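Local atomic coordinates of Pre-mRNA splicing helicase-like protein (Chaetomium thermophilum, PDB entry 4RVQ), a protein that probably acts as a spliceosomal RNA helicase, Brr2, in pre-mRNA splicing, with a noncanonical PWI domain thought to mediate interactions with protein or RNA. Residues Q9-Y13 against E80-K84. Numbering follows the deposited sequence.
Sequences QDKNY and ELVQK. With EDO (1,2-ethanediol), chain I.
The amide of Asn12 lies with one face over CA and CB of Lys84, its OD1 3.3 Å from Lys84 CB, while Lys11 CG sits across the other face, 3.6 Å from the same oxygen. The Glu80 carboxylate turns a face to Lys11, whose CD stands 3.7 Å from OE1 in one of two conformers, a less certain contact. This surface contact in the PWI-like domain sets a type I turn, Asp10 to Tyr13, against helix 79-87, and illustrates how a loop docks on a helix through bridging waters and oxygens resting on methylene groups. Within the loop an Asx turn links Asn12 N to Asp10 OD1, met from above the carboxylate plane. Lys84 leaves the helix with CG anti to its backbone N (chi1 179°), and its extended chain runs past Asn12 in the opposite direction, bringing CE to 3.7 Å from Lys11 O. The Lys11 ammonium stops short of a salt bridge with Glu80. Asn88 ties the segments, its ND2 bonding to the carbonyls of Asn12 and Lys84. One water links Lys84 NZ to Lys11 O, a second to Tyr13 O, and a third donates to both Asn12 OD1 and Glu80 O, at 2.7 Å each.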
loop_
_atom_site.group_PDB
_atom_site.type_symbol
_atom_site.label_atom_id
_atom_site.label_comp_id
_atom_site.label_asym_id
_atom_site.label_seq_id
_atom_site.Cartn_x
_atom_site.Cartn_y
_atom_site.Cartn_z
ATOM N N GLN A 9 -0.583 17.944 7.243
ATOM C CA GLN A 9 -2.023 18.032 7.136
ATOM C C GLN A 9 -2.656 16.665 6.949
ATOM O O GLN A 9 -3.783 16.448 7.375
ATOM C CB GLN A 9 -2.424 18.924 5.977
ATOM C CG GLN A 9 -2.073 20.383 6.205
ATOM C CD GLN A 9 -2.710 20.967 7.436
ATOM O OE1 GLN A 9 -3.925 20.977 7.558
ATOM N NE2 GLN A 9 -1.893 21.398 8.379
ATOM N N ASP A 10 -1.974 15.756 6.264
ATOM C CA ASP A 10 -2.532 14.433 5.944
ATOM C C ASP A 10 -1.494 13.358 6.212
ATOM O O ASP A 10 -0.614 13.106 5.387
ATOM C CB ASP A 10 -2.978 14.371 4.482
ATOM C CG ASP A 10 -3.567 13.027 4.080
ATOM O OD1 ASP A 10 -3.688 12.123 4.945
ATOM O OD2 ASP A 10 -3.880 12.928 2.878
ATOM N N LYS A 11 -1.598 12.715 7.371
ATOM C CA LYS A 11 -0.630 11.681 7.751
ATOM C C LYS A 11 -0.665 10.493 6.807
ATOM O O LYS A 11 0.285 9.674 6.776
ATOM C CB LYS A 11 -0.870 11.245 9.202
ATOM C CG LYS A 11 -2.168 10.441 9.456
ATOM C CD LYS A 11 -2.392 10.085 10.965
ATOM C CE LYS A 11 -3.066 11.225 11.709
ATOM N NZ LYS A 11 -4.497 11.407 11.278
ATOM N N ASN A 12 -1.727 10.367 6.032
ATOM C CA ASN A 12 -1.835 9.231 5.148
ATOM C C ASN A 12 -1.252 9.462 3.785
ATOM O O ASN A 12 -1.186 8.504 3.000
ATOM C CB ASN A 12 -3.283 8.835 5.004
ATOM C CG ASN A 12 -3.909 8.389 6.306
ATOM O OD1 ASN A 12 -3.252 7.822 7.171
ATOM N ND2 ASN A 12 -5.174 8.619 6.442
ATOM N N TYR A 13 -0.827 10.674 3.470
ATOM C CA TYR A 13 -0.391 10.951 2.102
ATOM C C TYR A 13 0.956 10.282 1.825
ATOM O O TYR A 13 1.877 10.412 2.627
ATOM C CB TYR A 13 -0.316 12.470 1.793
ATOM C CG TYR A 13 0.018 12.659 0.341
ATOM C CD1 TYR A 13 -0.924 12.433 -0.636
ATOM C CD2 TYR A 13 1.315 12.978 -0.069
ATOM C CE1 TYR A 13 -0.601 12.541 -1.978
ATOM C CE2 TYR A 13 1.629 13.067 -1.386
ATOM C CZ TYR A 13 0.696 12.841 -2.340
ATOM O OH TYR A 13 1.043 12.952 -3.670
ATOM N N GLU A 80 -3.904 3.484 13.010
ATOM C CA GLU A 80 -3.514 4.545 12.077
ATOM C C GLU A 80 -2.778 3.967 10.858
ATOM O O GLU A 80 -2.988 4.404 9.721
ATOM C CB GLU A 80 -2.686 5.631 12.767
ATOM C CG GLU A 80 -3.490 6.465 13.763
ATOM C CD GLU A 80 -2.770 7.723 14.197
ATOM O OE1 GLU A 80 -1.595 7.919 13.829
ATOM O OE2 GLU A 80 -3.397 8.530 14.910
ATOM N N LEU A 81 -1.917 2.976 11.078
ATOM C CA LEU A 81 -1.210 2.340 9.966
ATOM C C LEU A 81 -2.218 1.580 9.122
ATOM O O LEU A 81 -2.202 1.655 7.886
ATOM C CB LEU A 81 -0.090 1.453 10.495
ATOM C CG LEU A 81 0.635 0.641 9.426
ATOM C CD1 LEU A 81 1.191 1.534 8.321
ATOM C CD2 LEU A 81 1.783 -0.110 10.066
ATOM N N VAL A 82 -3.109 0.833 9.777
ATOM C CA VAL A 82 -4.152 0.121 9.061
ATOM C C VAL A 82 -4.924 1.069 8.115
ATOM O O VAL A 82 -5.092 0.792 6.923
ATOM C CB VAL A 82 -5.129 -0.540 10.044
ATOM C CG1 VAL A 82 -6.327 -1.074 9.303
ATOM C CG2 VAL A 82 -4.439 -1.658 10.802
ATOM N N GLN A 83 -5.393 2.203 8.641
ATOM C CA GLN A 83 -6.195 3.155 7.814
ATOM C C GLN A 83 -5.341 3.749 6.725
ATOM O O GLN A 83 -5.822 3.940 5.633
ATOM C CB GLN A 83 -6.897 4.356 8.547
ATOM C CG GLN A 83 -7.729 5.417 7.570
ATOM C CD GLN A 83 -8.587 6.525 8.335
ATOM O OE1 GLN A 83 -8.578 6.533 9.574
ATOM N NE2 GLN A 83 -9.289 7.507 7.586
ATOM N N LYS A 84 -4.084 4.073 7.017
ATOM C CA LYS A 84 -3.215 4.612 5.971
ATOM C C LYS A 84 -3.108 3.647 4.784
ATOM O O LYS A 84 -3.137 4.049 3.620
ATOM C CB LYS A 84 -1.826 4.909 6.538
ATOM C CG LYS A 84 -0.838 5.440 5.533
ATOM C CD LYS A 84 0.427 5.956 6.181
ATOM C CE LYS A 84 1.423 6.498 5.233
ATOM N NZ LYS A 84 2.694 6.720 5.975
HETATM C C1 EDO I . -5.183 9.269 0.311
HETATM O O1 EDO I . -5.465 10.332 -0.602
HETATM C C2 EDO I . -4.277 9.914 1.324
HETATM O O2 EDO I . -5.057 10.667 2.217
HETATM O O HOH W 1 2.086 8.453 8.223
HETATM O O HOH W 2 -4.017 6.924 9.651
HETATM O O HOH W 3 4.063 8.357 3.980
#